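Local coordinates for protein cortical-lytic enzyme (Bacillus cereus, PDB 4S3J) that is an N-acetylglucosaminidase that helps degrade the cortex peptidoglycan of spores during germination, cleaving only material that is already partly broken down, at residues Ala207-Asp218 with Leu241-Thr250. Sequence-based numbering, arbitrary orientation.
Sequences AEKYGMRDIHFD and LPSGYTLSTT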
ATOM      1  N   ALA A 207      -5.277 -24.688   2.136  1.00 24.48           N
ATOM      2  CA  ALA A 207      -6.193 -23.589   2.443  1.00 23.14           C
ATOM      3  C   ALA A 207      -7.175 -23.983   3.526  1.00 28.64           C
ATOM      4  O   ALA A 207      -7.406 -23.236   4.477  1.00 28.87           O
ATOM      5  CB  ALA A 207      -6.934 -23.159   1.201  1.00 24.06           C
ATOM      6  N   GLU A 208      -7.745 -25.174   3.397  1.00 28.87           N
ATOM      7  CA  GLU A 208      -8.721 -25.620   4.360  1.00 30.87           C
ATOM      8  C   GLU A 208      -8.068 -25.855   5.722  1.00 34.11           C
ATOM      9  O   GLU A 208      -8.669 -25.566   6.758  1.00 48.21           O
ATOM     10  CB  GLU A 208      -9.407 -26.883   3.845  1.00 37.02           C
ATOM     11  CG  GLU A 208     -10.269 -27.583   4.841  1.00 44.21           C
ATOM     12  CD  GLU A 208     -10.872 -28.826   4.237  1.00 54.69           C
ATOM     13  OE1 GLU A 208     -11.858 -28.692   3.484  1.00 58.30           O
ATOM     14  OE2 GLU A 208     -10.333 -29.922   4.484  1.00 56.00           O
ATOM     15  N   LYS A 209      -6.829 -26.330   5.728  1.00 28.05           N
ATOM     16  CA  LYS A 209      -6.125 -26.539   6.991  1.00 26.66           C
ATOM     17  C   LYS A 209      -5.918 -25.241   7.801  1.00 34.60           C
ATOM     18  O   LYS A 209      -6.059 -25.243   9.020  1.00 35.95           O
ATOM     19  CB  LYS A 209      -4.767 -27.193   6.742  1.00 33.05           C
ATOM     20  CG  LYS A 209      -3.950 -27.404   8.015  1.00 35.97           C
ATOM     21  CD  LYS A 209      -2.617 -28.064   7.752  1.00 40.66           C
ATOM     22  CE  LYS A 209      -1.826 -28.224   9.045  1.00 40.07           C
ATOM     23  NZ  LYS A 209      -0.492 -28.846   8.820  1.00 42.65           N
ATOM     24  N   TYR A 210      -5.630 -24.133   7.128  1.00 32.95           N
ATOM     25  CA  TYR A 210      -5.258 -22.903   7.836  1.00 27.35           C
ATOM     26  C   TYR A 210      -6.338 -21.829   7.804  1.00 29.21           C
ATOM     27  O   TYR A 210      -6.120 -20.716   8.305  1.00 28.55           O
ATOM     28  CB  TYR A 210      -3.962 -22.327   7.254  1.00 24.66           C
ATOM     29  CG  TYR A 210      -2.748 -23.185   7.528  1.00 26.25           C
ATOM     30  CD1 TYR A 210      -2.326 -23.435   8.830  1.00 33.85           C
ATOM     31  CD2 TYR A 210      -2.021 -23.745   6.488  1.00 28.36           C
ATOM     32  CE1 TYR A 210      -1.218 -24.219   9.084  1.00 34.72           C
ATOM     33  CE2 TYR A 210      -0.915 -24.530   6.731  1.00 33.95           C
ATOM     34  CZ  TYR A 210      -0.515 -24.765   8.027  1.00 36.07           C
ATOM     35  OH  TYR A 210       0.595 -25.550   8.253  1.00 38.17           O
ATOM     36  N   GLY A 211      -7.495 -22.143   7.234  1.00 29.37           N
ATOM     37  CA  GLY A 211      -8.596 -21.191   7.178  1.00 29.65           C
ATOM     38  C   GLY A 211      -8.327 -20.071   6.198  1.00 33.08           C
ATOM     39  O   GLY A 211      -8.845 -18.953   6.329  1.00 26.46           O
ATOM     40  N   MET A 212      -7.523 -20.380   5.190  1.00 24.00           N
ATOM     41  CA  MET A 212      -7.158 -19.397   4.189  1.00 24.04           C
ATOM     42  C   MET A 212      -8.202 -19.359   3.079  1.00 27.42           C
ATOM     43  O   MET A 212      -8.126 -20.118   2.116  1.00 29.57           O
ATOM     44  CB  MET A 212      -5.770 -19.695   3.641  1.00 21.31           C
ATOM     45  CG  MET A 212      -4.656 -19.349   4.613  1.00 23.09           C
ATOM     46  SD  MET A 212      -3.122 -20.181   4.130  1.00 25.28           S
ATOM     47  CE  MET A 212      -1.964 -19.466   5.282  1.00 24.63           C
ATOM     48  N   ARG A 213      -9.195 -18.487   3.228  1.00 22.64           N
ATOM     49  CA  ARG A 213     -10.342 -18.515   2.329  1.00 21.19           C
ATOM     50  C   ARG A 213     -10.123 -17.780   1.006  1.00 27.04           C
ATOM     51  O   ARG A 213     -10.982 -17.821   0.135  1.00 30.06           O
ATOM     52  CB  ARG A 213     -11.589 -17.969   3.048  1.00 22.77           C
ATOM     53  CG  ARG A 213     -12.078 -18.881   4.170  1.00 44.72           C
ATOM     54  CD  ARG A 213     -13.349 -18.361   4.827  1.00 77.84           C
ATOM     55  NE  ARG A 213     -13.101 -17.321   5.818  1.00102.16           N
ATOM     56  CZ  ARG A 213     -14.043 -16.520   6.305  1.00 96.56           C
ATOM     57  NH1 ARG A 213     -15.297 -16.617   5.889  1.00 82.59           N
ATOM     58  NH2 ARG A 213     -13.735 -15.608   7.207  1.00102.62           N
ATOM     59  N   ASP A 214      -8.986 -17.110   0.837  1.00 20.31           N
ATOM     60  CA  ASP A 214      -8.603 -16.589  -0.474  1.00 19.42           C
ATOM     61  C   ASP A 214      -7.296 -17.228  -0.909  1.00 22.09           C
ATOM     62  O   ASP A 214      -6.321 -17.218  -0.161  1.00 23.09           O
ATOM     63  CB  ASP A 214      -8.433 -15.065  -0.457  1.00 18.84           C
ATOM     64  CG  ASP A 214      -8.024 -14.508  -1.827  1.00 21.61           C
ATOM     65  OD1 ASP A 214      -8.887 -14.419  -2.730  1.00 20.96           O
ATOM     66  OD2 ASP A 214      -6.841 -14.157  -2.016  1.00 20.11           O
ATOM     67  N   ILE A 215      -7.295 -17.787  -2.114  1.00 22.68           N
ATOM     68  CA  ILE A 215      -6.112 -18.369  -2.727  1.00 19.70           C
ATOM     69  C   ILE A 215      -5.529 -17.368  -3.702  1.00 18.61           C
ATOM     70  O   ILE A 215      -6.213 -16.925  -4.635  1.00 19.26           O
ATOM     71  CB  ILE A 215      -6.438 -19.692  -3.467  1.00 20.68           C
ATOM     72  CG1 ILE A 215      -6.871 -20.796  -2.491  1.00 26.50           C
ATOM     73  CG2 ILE A 215      -5.187 -20.240  -4.160  1.00 22.43           C
ATOM     74  CD1 ILE A 215      -8.156 -20.616  -1.809  1.00 34.41           C
ATOM     75  N   HIS A 216      -4.286 -16.978  -3.452  1.00 18.27           N
ATOM     76  CA  HIS A 216      -3.643 -15.912  -4.201  1.00 17.91           C
ATOM     77  C   HIS A 216      -2.393 -16.377  -4.947  1.00 19.78           C
ATOM     78  O   HIS A 216      -1.428 -16.795  -4.321  1.00 20.76           O
ATOM     79  CB  HIS A 216      -3.231 -14.774  -3.270  1.00 17.05           C
ATOM     80  CG  HIS A 216      -2.668 -13.595  -3.998  1.00 16.68           C
ATOM     81  ND1 HIS A 216      -3.449 -12.563  -4.440  1.00 17.34           N
ATOM     82  CD2 HIS A 216      -1.403 -13.316  -4.407  1.00 19.99           C
ATOM     83  CE1 HIS A 216      -2.699 -11.675  -5.077  1.00 22.65           C
ATOM     84  NE2 HIS A 216      -1.456 -12.121  -5.074  1.00 21.52           N
ATOM     85  N   PHE A 217      -2.400 -16.257  -6.274  1.00 20.34           N
ATOM     86  CA  PHE A 217      -1.231 -16.585  -7.075  1.00 20.19           C
ATOM     87  C   PHE A 217      -0.417 -15.358  -7.433  1.00 18.68           C
ATOM     88  O   PHE A 217      -0.919 -14.383  -8.042  1.00 21.23           O
ATOM     89  CB  PHE A 217      -1.644 -17.328  -8.341  1.00 20.97           C
ATOM     90  CG  PHE A 217      -2.257 -18.649  -8.062  1.00 20.58           C
ATOM     91  CD1 PHE A 217      -1.456 -19.738  -7.767  1.00 20.01           C
ATOM     92  CD2 PHE A 217      -3.630 -18.817  -8.088  1.00 20.82           C
ATOM     93  CE1 PHE A 217      -2.005 -20.958  -7.489  1.00 19.88           C
ATOM     94  CE2 PHE A 217      -4.192 -20.051  -7.816  1.00 23.08           C
ATOM     95  CZ  PHE A 217      -3.374 -21.124  -7.516  1.00 22.44           C
ATOM     96  N   ASP A 218       0.817 -15.370  -6.953  1.00 19.88           N
ATOM     97  CA  ASP A 218       1.807 -14.399  -7.365  1.00 18.68           C
ATOM     98  C   ASP A 218       2.817 -15.127  -8.240  1.00 22.45           C
ATOM     99  O   ASP A 218       3.887 -15.518  -7.775  1.00 20.35           O
ATOM    100  CB  ASP A 218       2.482 -13.746  -6.168  1.00 21.77           C
ATOM    101  CG  ASP A 218       3.505 -12.705  -6.584  1.00 24.54           C
ATOM    102  OD1 ASP A 218       3.466 -12.276  -7.762  1.00 20.46           O
ATOM    103  OD2 ASP A 218       4.323 -12.301  -5.735  1.00 33.92           O
ATOM    104  N   LEU A 241     -12.791 -24.324  -6.503  1.00 28.63           N
ATOM    105  CA  LEU A 241     -12.837 -23.735  -5.164  1.00 29.63           C
ATOM    106  C   LEU A 241     -14.253 -23.848  -4.617  1.00 30.58           C
ATOM    107  O   LEU A 241     -15.187 -23.401  -5.267  1.00 35.71           O
ATOM    108  CB  LEU A 241     -12.397 -22.268  -5.162  1.00 29.77           C
ATOM    109  CG  LEU A 241     -10.933 -21.966  -5.466  1.00 33.31           C
ATOM    110  CD1 LEU A 241     -10.724 -20.474  -5.575  1.00 40.33           C
ATOM    111  CD2 LEU A 241     -10.069 -22.530  -4.383  1.00 30.24           C
ATOM    112  N   PRO A 242     -14.411 -24.404  -3.405  1.00 37.59           N
ATOM    113  CA  PRO A 242     -15.731 -24.483  -2.767  1.00 34.15           C
ATOM    114  C   PRO A 242     -16.320 -23.135  -2.341  1.00 34.10           C
ATOM    115  O   PRO A 242     -15.649 -22.088  -2.341  1.00 29.18           O
ATOM    116  CB  PRO A 242     -15.487 -25.378  -1.547  1.00 40.56           C
ATOM    117  CG  PRO A 242     -14.038 -25.348  -1.317  1.00 46.25           C
ATOM    118  CD  PRO A 242     -13.393 -25.138  -2.635  1.00 38.85           C
ATOM    119  N   SER A 243     -17.605 -23.172  -2.005  1.00 31.66           N
ATOM    120  CA  SER A 243     -18.301 -21.996  -1.519  1.00 37.27           C
ATOM    121  C   SER A 243     -17.575 -21.401  -0.315  1.00 37.03           C
ATOM    122  O   SER A 243     -17.092 -22.110   0.571  1.00 31.32           O
ATOM    123  CB  SER A 243     -19.753 -22.338  -1.158  1.00 50.51           C
ATOM    124  OG  SER A 243     -19.811 -23.258  -0.083  1.00 66.58           O
ATOM    125  N   GLY A 244     -17.464 -20.081  -0.325  1.00 30.00           N
ATOM    126  CA  GLY A 244     -16.837 -19.353   0.754  1.00 30.13           C
ATOM    127  C   GLY A 244     -15.384 -19.055   0.461  1.00 29.21           C
ATOM    128  O   GLY A 244     -14.764 -18.274   1.179  1.00 32.33           O
ATOM    129  N   TYR A 245     -14.833 -19.671  -0.581  1.00 25.84           N
ATOM    130  CA  TYR A 245     -13.454 -19.379  -0.964  1.00 24.20           C
ATOM    131  C   TYR A 245     -13.444 -18.460  -2.176  1.00 26.74           C
ATOM    132  O   TYR A 245     -14.365 -18.494  -2.999  1.00 30.15           O
ATOM    133  CB  TYR A 245     -12.650 -20.647  -1.293  1.00 24.64           C
ATOM    134  CG  TYR A 245     -12.352 -21.538  -0.105  1.00 29.67           C
ATOM    135  CD1 TYR A 245     -13.365 -22.260   0.516  1.00 40.19           C
ATOM    136  CD2 TYR A 245     -11.067 -21.620   0.430  1.00 27.96           C
ATOM    137  CE1 TYR A 245     -13.102 -23.078   1.598  1.00 48.35           C
ATOM    138  CE2 TYR A 245     -10.797 -22.436   1.514  1.00 33.47           C
ATOM    139  CZ  TYR A 245     -11.820 -23.157   2.099  1.00 45.96           C
ATOM    140  OH  TYR A 245     -11.557 -23.957   3.184  1.00 45.91           O
ATOM    141  N   THR A 246     -12.378 -17.678  -2.298  1.00 26.11           N
ATOM    142  CA  THR A 246     -12.160 -16.784  -3.430  1.00 24.38           C
ATOM    143  C   THR A 246     -10.766 -16.976  -4.030  1.00 20.76           C
ATOM    144  O   THR A 246      -9.884 -17.583  -3.411  1.00 21.95           O
ATOM    145  CB  THR A 246     -12.310 -15.315  -3.030  1.00 27.16           C
ATOM    146  OG1 THR A 246     -11.417 -15.016  -1.949  1.00 24.05           O
ATOM    147  CG2 THR A 246     -13.731 -15.041  -2.614  1.00 25.05           C
ATOM    148  N   LEU A 247     -10.578 -16.414  -5.219  1.00 24.38           N
ATOM    149  CA  LEU A 247      -9.334 -16.520  -5.966  1.00 23.23           C
ATOM    150  C   LEU A 247      -8.807 -15.133  -6.330  1.00 21.67           C
ATOM    151  O   LEU A 247      -9.572 -14.270  -6.758  1.00 21.63           O
ATOM    152  CB  LEU A 247      -9.575 -17.338  -7.232  1.00 23.64           C
ATOM    153  CG  LEU A 247      -8.480 -17.430  -8.283  1.00 23.39           C
ATOM    154  CD1 LEU A 247      -7.243 -18.149  -7.705  1.00 26.02           C
ATOM    155  CD2 LEU A 247      -9.004 -18.179  -9.540  1.00 22.70           C
ATOM    156  N   SER A 248      -7.504 -14.915  -6.155  1.00 19.08           N
ATOM    157  CA  SER A 248      -6.906 -13.649  -6.537  1.00 18.60           C
ATOM    158  C   SER A 248      -5.533 -13.852  -7.152  1.00 19.95           C
ATOM    159  O   SER A 248      -4.938 -14.926  -7.020  1.00 18.24           O
ATOM    160  CB  SER A 248      -6.816 -12.706  -5.323  1.00 19.71           C
ATOM    161  OG  SER A 248      -6.027 -13.268  -4.284  1.00 20.50           O
ATOM    162  N   THR A 249      -5.058 -12.824  -7.849  1.00 19.69           N
ATOM    163  CA  THR A 249      -3.746 -12.847  -8.491  1.00 21.28           C
ATOM    164  C   THR A 249      -3.011 -11.517  -8.390  1.00 19.90           C
ATOM    165  O   THR A 249      -3.638 -10.447  -8.228  1.00 18.36           O
ATOM    166  CB  THR A 249      -3.855 -13.165  -9.979  1.00 20.29           C
ATOM    167  OG1 THR A 249      -4.727 -12.207 -10.582  1.00 22.61           O
ATOM    168  CG2 THR A 249      -4.367 -14.604 -10.209  1.00 20.07           C
ATOM    169  N   THR A 250      -1.689 -11.595  -8.527  1.00 21.17           N
ATOM    170  CA  THR A 250      -0.835 -10.430  -8.681  1.00 17.81           C
ATOM    171  C   THR A 250      -0.629 -10.093 -10.156  1.00 18.51           C
ATOM    172  O   THR A 250      -0.346 -10.968 -10.974  1.00 20.88           O
ATOM    173  CB  THR A 250       0.547 -10.664  -8.014  1.00 21.92           C
ATOM    174  OG1 THR A 250       0.376 -10.762  -6.595  1.00 24.56           O
ATOM    175  CG2 THR A 250       1.518  -9.528  -8.337  1.00 25.62           C
TER
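D214 and H216 both hold CG trans to the backbone N (chi1 180° and -175°), which swings carboxylate and imidazole over the neighbouring strand to the hydroxyls of T246, S248 and T250. Strands 214-218 and 246-251 are adjacent parallel strands of the TIM barrel of this family 18 glycosyl hydrolase. Helix 227-240 makes the beta-alpha-beta crossover between them. D214, H216, T246 and S248 share one face of the sheet. T246 OG1 donates to D214 OD1 at 2.7 Å, on the anti lone pair. S248 OG donates to the syn lone pair of D214 OD2 at 2.6 Å. The same OG accepts from H216 ND1 at 2.7 Å, close to the ring plane. S248 OG thus bridges carboxylate and imidazole. The other ring nitrogen, H216 NE2, is hydrogen-bonded to T250 OG1 at 2.7 Å, near the ring plane. Bonds at both ring nitrogens should fix the rotation of the imidazole. This largely buried polar row spans both strands. Strand 214-218 leads on to E220, probably the proton donor; the D218 carboxylate lies close to E220. Five backbone hydrogen bonds join the strands, from T246 N to R213 O through to T250 N to F217 O.

The other face, with I215, F217 and L247, is largely apolar. L247 CD1 meets the edge of the F217 ring at CE2, 3.6 Å away. F233 of helix 227-240 packs edge-to-face with F217. I215 CD1 touches both L241 CD2 and the edge of the Y245 ring, at CD2; L241 and Y245 precede strand 246-251. Y245 has CG beside the backbone N (chi1 -69°), and its ring reaches back to helix 193-210. There its CE2 is 3.9 Å from A207 CB, and its OH lies 3.5 Å from E208 CA.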